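Local coordinates for protein excinuclease ABC, subunit A. (PDB 2VF7) that binds DNA, nucleotide and zinc as a UvrA-family ABC ATPase and probably takes part in recognising damaged DNA for excision repair, at residues Arg259-His264 against Lys275-Gly280; Met525-Gly530 against Met793-Ala798; Thr538-Ala543 against Ile787-Lys792. The protein carries 1 engineered substitution. All blocks are in the same frame, centred on the assembly; numbering follows the deposited sequence.

Interactions 2 and 3 lie in the core of one ABC ATPase domain, their centres about 11 Å apart, whereas interaction 1 joins two helices of the UvrA DNA-binding domain and is only partly buried, its centre about 47 Å from that of interaction 2 and 37 Å from that of interaction 3. Interactions 2 and 3 share a six-stranded mixed sheet, in which strands 525-529 and 785-789 are parallel neighbours, and each contact packs a helix on its own face. Interaction 3 is mainly apolar, with no hydrogen bond across it and ADP at one end of its helix; interaction 2 mixes methyls with buried hydroxyls. Interaction 1 adds a looser histidine-arginine pair beside its valines.

Interaction 1 (Arg259-His264 against Lys275-Gly280); sequences RRHVLH and KKRVQG
Val262 and Val278 face each other where helices 258-268 and 272-278 fold back on one another as a helical hairpin, their CA atoms 5.9 Å apart. Both residues are buried, and this is the tight part of the contact. Val278 sets its CB toward the other helix and lays CG1 against the carbonyl oxygen Val262 O at 3.5 Å, a van der Waals approach of a methyl to a backbone carbonyl. Val262 reaches back with CG1, which is anti to its own backbone N (chi1 164°) and stands 4.3 Å from Val278 CG1. Ala183 and Met168 also pack on Val262, and Thr265 and Phe266 on Val278.

The second pair, His261 and Arg277, is looser. Their side chains leave the backbone alongside the interface and cross at about a right angle, with Arg277 NH1 coming to the edge of the imidazole near its plane, 4.2 Å from His261 CE1. Ring and guanidinium planes are turned 72° apart, so the two groups do not stack. Each polar end is held by the loop beside the helices: Arg277 NH2 is hydrogen-bonded to Trp184 O, and His261 ND1 makes a weak hydrogen bond to Ala183 O. Farther round the helices Lys275, Lys276 and His264 face solvent.

No hydrogen bond passes between the two segments, and the contact between them is van der Waals in kind, chiefly through the valines. With NH1 of Arg277 4.9 Å from ND1 of His261, the guanidinium charge would tend to disfavour a protonated imidazole, an effect that the adjacent carbonyl oxygens of Ala183 and Trp184 may partly offset.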
loop_
_atom_site.group_PDB
_atom_site.type_symbol
_atom_site.label_atom_id
_atom_site.label_comp_id
_atom_site.label_asym_id
_atom_site.label_seq_id
_atom_site.Cartn_x
_atom_site.Cartn_y
_atom_site.Cartn_z
ATOM N N ARG A 259 -36.226 2.872 -0.307
ATOM C CA ARG A 259 -35.415 3.839 -1.035
ATOM C C ARG A 259 -33.981 3.939 -0.497
ATOM O O ARG A 259 -33.036 3.813 -1.257
ATOM C CB ARG A 259 -36.102 5.199 -1.034
ATOM C CG ARG A 259 -35.313 6.290 -1.721
ATOM C CD ARG A 259 -35.734 7.640 -1.183
ATOM N NE ARG A 259 -36.565 8.356 -2.136
ATOM C CZ ARG A 259 -37.237 9.479 -1.873
ATOM N NH1 ARG A 259 -37.197 10.024 -0.653
ATOM N NH2 ARG A 259 -37.959 10.061 -2.839
ATOM N N ARG A 260 -33.833 4.154 0.808
ATOM C CA ARG A 260 -32.534 4.231 1.470
ATOM C C ARG A 260 -31.624 3.048 1.102
ATOM O O ARG A 260 -30.463 3.228 0.690
ATOM C CB ARG A 260 -32.756 4.288 2.978
ATOM C CG ARG A 260 -31.494 4.307 3.843
ATOM C CD ARG A 260 -31.718 5.167 5.072
ATOM N NE ARG A 260 -30.645 6.146 5.090
ATOM C CZ ARG A 260 -30.715 7.373 5.585
ATOM N NH1 ARG A 260 -31.822 7.848 6.137
ATOM N NH2 ARG A 260 -29.639 8.129 5.518
ATOM N N HIS A 261 -32.152 1.837 1.237
ATOM C CA HIS A 261 -31.394 0.647 0.902
ATOM C C HIS A 261 -30.978 0.595 -0.548
ATOM O O HIS A 261 -29.866 0.183 -0.851
ATOM C CB HIS A 261 -32.182 -0.627 1.195
ATOM C CG HIS A 261 -31.470 -1.854 0.725
ATOM N ND1 HIS A 261 -31.754 -2.460 -0.482
ATOM C CD2 HIS A 261 -30.419 -2.531 1.255
ATOM C CE1 HIS A 261 -30.929 -3.477 -0.656
ATOM N NE2 HIS A 261 -30.114 -3.545 0.384
ATOM N N VAL A 262 -31.891 0.945 -1.451
ATOM C CA VAL A 262 -31.626 0.803 -2.881
ATOM C C VAL A 262 -30.522 1.768 -3.314
ATOM O O VAL A 262 -29.611 1.384 -4.040
ATOM C CB VAL A 262 -32.921 0.984 -3.759
ATOM C CG1 VAL A 262 -32.573 1.211 -5.224
ATOM C CG2 VAL A 262 -33.857 -0.207 -3.623
ATOM N N LEU A 263 -30.613 3.010 -2.863
ATOM C CA LEU A 263 -29.686 4.050 -3.294
ATOM C C LEU A 263 -28.321 3.953 -2.589
ATOM O O LEU A 263 -27.292 4.283 -3.185
ATOM C CB LEU A 263 -30.296 5.445 -3.104
ATOM C CG LEU A 263 -31.611 5.858 -3.784
ATOM C CD1 LEU A 263 -31.816 7.346 -3.573
ATOM C CD2 LEU A 263 -31.659 5.534 -5.281
ATOM N N HIS A 264 -28.312 3.527 -1.329
ATOM C CA HIS A 264 -27.056 3.295 -0.627
ATOM C C HIS A 264 -26.347 2.102 -1.251
ATOM O O HIS A 264 -25.134 2.124 -1.420
ATOM C CB HIS A 264 -27.264 3.050 0.881
ATOM C CG HIS A 264 -25.982 2.950 1.666
ATOM N ND1 HIS A 264 -25.127 1.868 1.571
ATOM C CD2 HIS A 264 -25.416 3.799 2.559
ATOM C CE1 HIS A 264 -24.086 2.061 2.366
ATOM N NE2 HIS A 264 -24.240 3.223 2.979
ATOM N N LYS A 275 -24.953 -4.597 -7.720
ATOM C CA LYS A 275 -25.261 -3.323 -8.362
ATOM C C LYS A 275 -26.309 -3.531 -9.454
ATOM O O LYS A 275 -27.176 -2.681 -9.664
ATOM C CB LYS A 275 -23.985 -2.720 -8.962
ATOM C CG LYS A 275 -24.102 -1.274 -9.401
ATOM C CD LYS A 275 -22.934 -0.878 -10.298
ATOM C CE LYS A 275 -23.016 0.588 -10.765
ATOM N NZ LYS A 275 -22.787 1.581 -9.672
ATOM N N LYS A 276 -26.224 -4.675 -10.132
ATOM C CA LYS A 276 -27.120 -5.011 -11.224
ATOM C C LYS A 276 -28.502 -5.442 -10.720
ATOM O O LYS A 276 -29.502 -5.206 -11.391
ATOM C CB LYS A 276 -26.485 -6.095 -12.104
ATOM C CG LYS A 276 -26.770 -5.929 -13.593
ATOM C CD LYS A 276 -25.561 -6.312 -14.450
ATOM C CE LYS A 276 -25.870 -6.139 -15.948
ATOM N NZ LYS A 276 -24.683 -6.342 -16.842
ATOM N N ARG A 277 -28.552 -6.068 -9.543
ATOM C CA ARG A 277 -29.819 -6.472 -8.914
ATOM C C ARG A 277 -30.600 -5.234 -8.485
ATOM O O ARG A 277 -31.735 -5.019 -8.912
ATOM C CB ARG A 277 -29.567 -7.361 -7.691
ATOM C CG ARG A 277 -30.829 -7.803 -6.995
ATOM C CD ARG A 277 -30.611 -7.967 -5.499
ATOM N NE ARG A 277 -31.885 -8.217 -4.820
ATOM C CZ ARG A 277 -32.498 -7.377 -3.978
ATOM N NH1 ARG A 277 -31.944 -6.200 -3.656
ATOM N NH2 ARG A 277 -33.672 -7.733 -3.438
ATOM N N VAL A 278 -29.956 -4.441 -7.627
ATOM C CA VAL A 278 -30.428 -3.135 -7.158
ATOM C C VAL A 278 -30.967 -2.239 -8.290
ATOM O O VAL A 278 -32.018 -1.605 -8.158
ATOM C CB VAL A 278 -29.288 -2.468 -6.318
ATOM C CG1 VAL A 278 -29.138 -0.990 -6.578
ATOM C CG2 VAL A 278 -29.500 -2.761 -4.836
ATOM N N GLN A 279 -30.257 -2.237 -9.412
ATOM C CA GLN A 279 -30.612 -1.423 -10.563
ATOM C C GLN A 279 -31.923 -1.865 -11.215
ATOM O O GLN A 279 -32.554 -1.082 -11.899
ATOM C CB GLN A 279 -29.467 -1.430 -11.576
ATOM C CG GLN A 279 -29.181 -0.081 -12.224
ATOM C CD GLN A 279 -27.810 -0.031 -12.891
ATOM O OE1 GLN A 279 -26.954 -0.901 -12.662
ATOM N NE2 GLN A 279 -27.594 0.993 -13.723
ATOM N N GLY A 280 -32.329 -3.115 -10.990
ATOM C CA GLY A 280 -33.639 -3.597 -11.440
ATOM C C GLY A 280 -34.853 -2.945 -10.767
ATOM O O GLY A 280 -35.971 -3.041 -11.273
#

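Interaction 2 (Met525-Gly530 against Met793-Ala798); sequences MTSVTG and MQVVAA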
loop_
_atom_site.group_PDB
_atom_site.type_symbol
_atom_site.label_atom_id
_atom_site.label_comp_id
_atom_site.label_asym_id
_atom_site.label_seq_id
_atom_site.Cartn_x
_atom_site.Cartn_y
_atom_site.Cartn_z
ATOM N N MET A 525 -13.382 -21.689 -44.508
ATOM C CA MET A 525 -12.714 -20.892 -43.486
ATOM C C MET A 525 -12.174 -19.537 -44.025
ATOM O O MET A 525 -11.367 -19.512 -44.960
ATOM C CB MET A 525 -11.633 -21.743 -42.805
ATOM C CG MET A 525 -10.314 -21.060 -42.638
ATOM S SD MET A 525 -9.741 -21.105 -40.952
ATOM C CE MET A 525 -9.415 -19.350 -40.688
ATOM N N THR A 526 -12.646 -18.438 -43.418
ATOM C CA THR A 526 -12.278 -17.060 -43.795
ATOM C C THR A 526 -11.476 -16.347 -42.703
ATOM O O THR A 526 -11.800 -16.426 -41.514
ATOM C CB THR A 526 -13.532 -16.172 -44.112
ATOM O OG1 THR A 526 -14.405 -16.843 -45.017
ATOM C CG2 THR A 526 -13.132 -14.832 -44.746
ATOM N N SER A 527 -10.424 -15.650 -43.133
ATOM C CA SER A 527 -9.631 -14.760 -42.294
ATOM C C SER A 527 -10.007 -13.314 -42.571
ATOM O O SER A 527 -10.012 -12.869 -43.707
ATOM C CB SER A 527 -8.136 -14.964 -42.577
ATOM O OG SER A 527 -7.672 -16.196 -42.046
ATOM N N VAL A 528 -10.312 -12.567 -41.525
ATOM C CA VAL A 528 -10.585 -11.141 -41.667
ATOM C C VAL A 528 -9.384 -10.321 -41.167
ATOM O O VAL A 528 -9.152 -10.180 -39.954
ATOM C CB VAL A 528 -11.874 -10.756 -40.943
ATOM C CG1 VAL A 528 -12.139 -9.283 -41.098
ATOM C CG2 VAL A 528 -13.056 -11.594 -41.487
ATOM N N THR A 529 -8.645 -9.771 -42.127
ATOM C CA THR A 529 -7.402 -9.075 -41.876
ATOM C C THR A 529 -7.480 -7.548 -42.082
ATOM O O THR A 529 -8.481 -7.024 -42.556
ATOM C CB THR A 529 -6.251 -9.677 -42.743
ATOM O OG1 THR A 529 -6.462 -9.353 -44.115
ATOM C CG2 THR A 529 -6.199 -11.182 -42.623
ATOM N N GLY A 530 -6.405 -6.844 -41.734
ATOM C CA GLY A 530 -6.402 -5.382 -41.747
ATOM C C GLY A 530 -5.629 -4.778 -40.590
ATOM O O GLY A 530 -5.363 -5.455 -39.585
ATOM N N MET A 793 0.076 -13.837 -40.798
ATOM C CA MET A 793 0.016 -14.278 -42.169
ATOM C C MET A 793 0.228 -15.769 -42.315
ATOM O O MET A 793 -0.140 -16.337 -43.328
ATOM C CB MET A 793 1.016 -13.481 -43.008
ATOM C CG MET A 793 0.756 -11.961 -43.013
ATOM S SD MET A 793 -0.928 -11.470 -43.472
ATOM C CE MET A 793 -1.263 -10.110 -42.347
ATOM N N GLN A 794 0.804 -16.398 -41.292
ATOM C CA GLN A 794 0.961 -17.861 -41.230
ATOM C C GLN A 794 -0.404 -18.536 -41.346
ATOM O O GLN A 794 -0.572 -19.486 -42.100
ATOM C CB GLN A 794 1.658 -18.288 -39.911
ATOM C CG GLN A 794 1.965 -19.805 -39.776
ATOM C CD GLN A 794 2.381 -20.227 -38.351
ATOM O OE1 GLN A 794 2.121 -19.515 -37.366
ATOM N NE2 GLN A 794 3.012 -21.397 -38.238
ATOM N N VAL A 795 -1.363 -18.012 -40.590
ATOM C CA VAL A 795 -2.716 -18.541 -40.528
ATOM C C VAL A 795 -3.573 -18.081 -41.701
ATOM O O VAL A 795 -4.395 -18.840 -42.211
ATOM C CB VAL A 795 -3.394 -18.127 -39.199
ATOM C CG1 VAL A 795 -4.902 -18.372 -39.257
ATOM C CG2 VAL A 795 -2.780 -18.890 -38.044
ATOM N N VAL A 796 -3.382 -16.833 -42.109
ATOM C CA VAL A 796 -4.095 -16.243 -43.247
ATOM C C VAL A 796 -3.722 -16.932 -44.571
ATOM O O VAL A 796 -4.522 -16.999 -45.492
ATOM C CB VAL A 796 -3.854 -14.711 -43.295
ATOM C CG1 VAL A 796 -4.529 -14.052 -44.508
ATOM C CG2 VAL A 796 -4.364 -14.082 -42.020
ATOM N N ALA A 797 -2.510 -17.468 -44.627
ATOM C CA ALA A 797 -1.993 -18.168 -45.784
ATOM C C ALA A 797 -2.604 -19.569 -45.981
ATOM O O ALA A 797 -2.496 -20.149 -47.060
ATOM C CB ALA A 797 -0.479 -18.247 -45.692
ATOM N N ALA A 798 -3.228 -20.119 -44.944
ATOM C CA ALA A 798 -3.901 -21.418 -45.064
ATOM C C ALA A 798 -5.431 -21.338 -44.960
ATOM O O ALA A 798 -6.105 -22.359 -44.815
ATOM C CB ALA A 798 -3.342 -22.404 -44.062
#
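Thr529 and Val796 meet tip to tip, methyl against methyl: Thr529 CG2 is 3.5 Å from Val796 CG2, tighter than an ordinary carbon-carbon contact, and 3.8 Å from Val796 CG1. The valine thus turns both branches of its fork to the strand. With chi1 at 70°, OG1 of Thr529 sits between the backbone N and the carbonyl carbon, which leaves CG2 to meet the valine while OG1 hydrogen-bonds Asp804 on the adjoining strand 801-805. One step back along the same strand face, Ser527 approaches the valine from its flank, with CB 3.9 Å from Val796 CG2 and OG 3.8 Å from Val796 CA. That buried hydroxyl is satisfied by Ser799 OG, just beyond the helix. Strand 525-529 is the one that runs into the Walker A P-loop of this ABC domain, Gly530 beginning the loop with backbone angles that call for glycine, and Gly530 O is hydrogen-bonded to the ADP-binding Lys536. Short helix 793-796 therefore backs the strand immediately before the nucleotide loop. Replacing Val796 by alanine removes both methyls of the fork and would probably open a gap beside Thr529 CG2 and Ser527 CB. Val795 touches the strand more lightly, its CG1 lying 4.5 Å from Ser527 OG.

Interaction 3 (Thr538-Ala543 against Ile787-Lys792); sequences TLVSQA and IAVEHK. With ADP (adenosine-5'-diphosphate), chain D.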
loop_
_atom_site.group_PDB
_atom_site.type_symbol
_atom_site.label_atom_id
_atom_site.label_comp_id
_atom_site.label_asym_id
_atom_site.label_seq_id
_atom_site.Cartn_x
_atom_site.Cartn_y
_atom_site.Cartn_z
ATOM N N THR A 538 -14.997 -4.747 -35.182
ATOM C CA THR A 538 -16.290 -4.058 -35.301
ATOM C C THR A 538 -17.223 -4.762 -36.283
ATOM O O THR A 538 -18.429 -4.812 -36.058
ATOM C CB THR A 538 -16.125 -2.568 -35.714
ATOM O OG1 THR A 538 -15.056 -1.972 -34.970
ATOM C CG2 THR A 538 -17.374 -1.782 -35.434
ATOM N N LEU A 539 -16.669 -5.298 -37.373
ATOM C CA LEU A 539 -17.437 -6.069 -38.353
ATOM C C LEU A 539 -17.796 -7.473 -37.863
ATOM O O LEU A 539 -18.955 -7.872 -37.926
ATOM C CB LEU A 539 -16.677 -6.168 -39.674
ATOM C CG LEU A 539 -17.320 -6.930 -40.844
ATOM C CD1 LEU A 539 -18.533 -6.215 -41.408
ATOM C CD2 LEU A 539 -16.300 -7.163 -41.936
ATOM N N VAL A 540 -16.797 -8.207 -37.365
ATOM C CA VAL A 540 -16.930 -9.647 -37.120
ATOM C C VAL A 540 -17.461 -9.961 -35.733
ATOM O O VAL A 540 -18.487 -10.612 -35.602
ATOM C CB VAL A 540 -15.587 -10.391 -37.347
ATOM C CG1 VAL A 540 -15.733 -11.879 -37.062
ATOM C CG2 VAL A 540 -15.072 -10.159 -38.769
ATOM N N SER A 541 -16.754 -9.498 -34.703
ATOM C CA SER A 541 -17.137 -9.768 -33.321
ATOM C C SER A 541 -18.384 -9.001 -32.899
ATOM O O SER A 541 -19.300 -9.568 -32.299
ATOM C CB SER A 541 -15.973 -9.489 -32.369
ATOM O OG SER A 541 -14.909 -10.385 -32.636
ATOM N N GLN A 542 -18.433 -7.718 -33.215
ATOM C CA GLN A 542 -19.581 -6.909 -32.823
ATOM C C GLN A 542 -20.761 -7.043 -33.783
ATOM O O GLN A 542 -21.782 -7.585 -33.412
ATOM C CB GLN A 542 -19.171 -5.452 -32.591
ATOM C CG GLN A 542 -18.050 -5.310 -31.543
ATOM C CD GLN A 542 -17.514 -3.892 -31.434
ATOM O OE1 GLN A 542 -18.279 -2.919 -31.497
ATOM N NE2 GLN A 542 -16.197 -3.764 -31.262
ATOM N N ALA A 543 -20.615 -6.586 -35.021
ATOM C CA ALA A 543 -21.748 -6.516 -35.960
ATOM C C ALA A 543 -22.276 -7.864 -36.426
ATOM O O ALA A 543 -23.479 -8.112 -36.361
ATOM C CB ALA A 543 -21.406 -5.640 -37.167
ATOM N N ILE A 787 -15.122 -18.178 -39.218
ATOM C CA ILE A 787 -14.718 -16.826 -39.545
ATOM C C ILE A 787 -13.846 -16.377 -38.392
ATOM O O ILE A 787 -14.277 -16.364 -37.249
ATOM C CB ILE A 787 -15.923 -15.880 -39.690
ATOM C CG1 ILE A 787 -16.860 -16.415 -40.764
ATOM C CG2 ILE A 787 -15.432 -14.468 -40.018
ATOM C CD1 ILE A 787 -18.186 -15.736 -40.824
ATOM N N ALA A 788 -12.607 -16.033 -38.701
ATOM C CA ALA A 788 -11.621 -15.741 -37.688
ATOM C C ALA A 788 -11.031 -14.384 -37.983
ATOM O O ALA A 788 -10.443 -14.197 -39.038
ATOM C CB ALA A 788 -10.549 -16.778 -37.740
ATOM N N VAL A 789 -11.210 -13.422 -37.083
ATOM C CA VAL A 789 -10.417 -12.184 -37.153
ATOM C C VAL A 789 -8.946 -12.495 -36.845
ATOM O O VAL A 789 -8.629 -13.080 -35.820
ATOM C CB VAL A 789 -11.031 -10.998 -36.340
ATOM C CG1 VAL A 789 -12.195 -11.458 -35.472
ATOM C CG2 VAL A 789 -9.966 -10.178 -35.568
ATOM N N GLU A 790 -8.064 -12.142 -37.772
ATOM C CA GLU A 790 -6.734 -12.731 -37.822
ATOM C C GLU A 790 -5.654 -11.689 -38.154
ATOM O O GLU A 790 -5.870 -10.801 -38.977
ATOM C CB GLU A 790 -6.753 -13.874 -38.836
ATOM C CG GLU A 790 -5.520 -14.742 -38.892
ATOM C CD GLU A 790 -5.130 -15.315 -37.547
ATOM O OE1 GLU A 790 -5.878 -16.179 -36.994
ATOM O OE2 GLU A 790 -4.060 -14.881 -37.052
ATOM N N HIS A 791 -4.499 -11.814 -37.496
ATOM C CA HIS A 791 -3.417 -10.825 -37.562
ATOM C C HIS A 791 -2.105 -11.392 -38.104
ATOM O O HIS A 791 -1.230 -10.630 -38.515
ATOM C CB HIS A 791 -3.150 -10.200 -36.175
ATOM C CG HIS A 791 -4.357 -9.569 -35.549
ATOM N ND1 HIS A 791 -5.156 -10.229 -34.637
ATOM C CD2 HIS A 791 -4.907 -8.341 -35.711
ATOM C CE1 HIS A 791 -6.147 -9.438 -34.264
ATOM N NE2 HIS A 791 -6.019 -8.285 -34.900
ATOM N N LYS A 792 -1.954 -12.714 -38.098
ATOM C CA LYS A 792 -0.725 -13.314 -38.607
ATOM C C LYS A 792 -0.878 -14.080 -39.915
ATOM O O LYS A 792 -1.806 -14.870 -40.109
ATOM C CB LYS A 792 -0.009 -14.152 -37.538
ATOM C CG LYS A 792 -0.844 -15.212 -36.865
ATOM C CD LYS A 792 -0.023 -15.957 -35.805
ATOM C CE LYS A 792 -0.051 -15.270 -34.434
ATOM N NZ LYS A 792 0.480 -16.167 -33.339
HETATM P PB ADP D . -9.671 -3.472 -35.094
HETATM O O1B ADP D . -8.475 -3.136 -34.242
HETATM O O2B ADP D . -10.569 -4.561 -34.578
HETATM O O3B ADP D . -9.276 -3.633 -36.537
HETATM P PA ADP D . -12.001 -1.979 -34.217
HETATM O O1A ADP D . -11.708 -1.615 -32.798
HETATM O O2A ADP D . -12.924 -3.111 -34.539
HETATM O O3A ADP D . -10.626 -2.159 -35.050
HETATM O "O5'" ADP D . -12.701 -0.656 -34.827
HETATM C "C5'" ADP D . -11.941 0.486 -35.201
HETATM C "C4'" ADP D . -12.636 1.800 -34.884
HETATM O "O4'" ADP D . -13.795 1.601 -34.078
HETATM C "C3'" ADP D . -11.684 2.645 -34.059
HETATM O "O3'" ADP D . -11.799 4.012 -34.449
HETATM C "C2'" ADP D . -12.157 2.452 -32.631
HETATM O "O2'" ADP D . -11.802 3.529 -31.752
HETATM C "C1'" ADP D . -13.652 2.269 -32.809
HETATM N N9 ADP D . -14.214 1.464 -31.698
HETATM C C8 ADP D . -14.148 0.117 -31.582
HETATM N N7 ADP D . -14.763 -0.320 -30.458
HETATM C C5 ADP D . -15.231 0.781 -29.828
HETATM C C6 ADP D . -15.982 1.052 -28.575
HETATM N N6 ADP D . -16.350 0.027 -27.767
HETATM N N1 ADP D . -16.283 2.340 -28.274
HETATM C C2 ADP D . -15.910 3.368 -29.070
HETATM N N3 ADP D . -15.227 3.195 -30.223
HETATM C C4 ADP D . -14.867 1.951 -30.647
#
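Val540 is the main residue of helix 536-551 to meet strand 785-789, and its CG1 bridges two strand side chains on one face, touching Ile787 CG2 and Val789 CG1, each at 3.9 Å. A chi1 of 179° swings CG1 opposite the backbone N and brings it within reach of both strand side chains. Val540 and Val789 slide past one another in opposite directions, and the valine of the strand also packs its CG1 on Val540 CB at 4.0 Å. Ile787 instead crosses Val540 at a slant and uses its short branch, CG2, for the touch. Val789 has an unusual chi1 of 9°, so that CG1 nearly eclipses the backbone N, which suggests some strain in the rotamer as modelled. A lesser contact comes from Ser541, whose OG stands 4.1 Å from Val789 CG1.

No hydrogen bond crosses the interface, which is largely apolar, but the helix that forms it also serves the nucleotide. In its first turn, Thr538 N gives a weak hydrogen bond to the alpha-phosphate oxygen O2A of ADP, 2.7 Å away, and Thr538 OG1 bonds to the same oxygen at a distance so short that its exact place is doubtful. Gly533, Gly535, Lys536 and Ser537 complete the P-loop grip on the phosphates. A wider pi-type turn spans 538-543, closed by Ala543 N to Thr538 O at 3.0 Å.

The axes of segments 538-543 and 787-789 approach to 8.9 Å with their directions 114° apart. Strand 785-789 lies between strands 753-758 and 525-529 in the mixed sheet, parallel to both, and Val528 of the latter touches both Val540 and Ile787. On another side of the helix Leu539 packs on strands 502-510 and 516-521, so helix 536-551 is held between the central sheet and these strands.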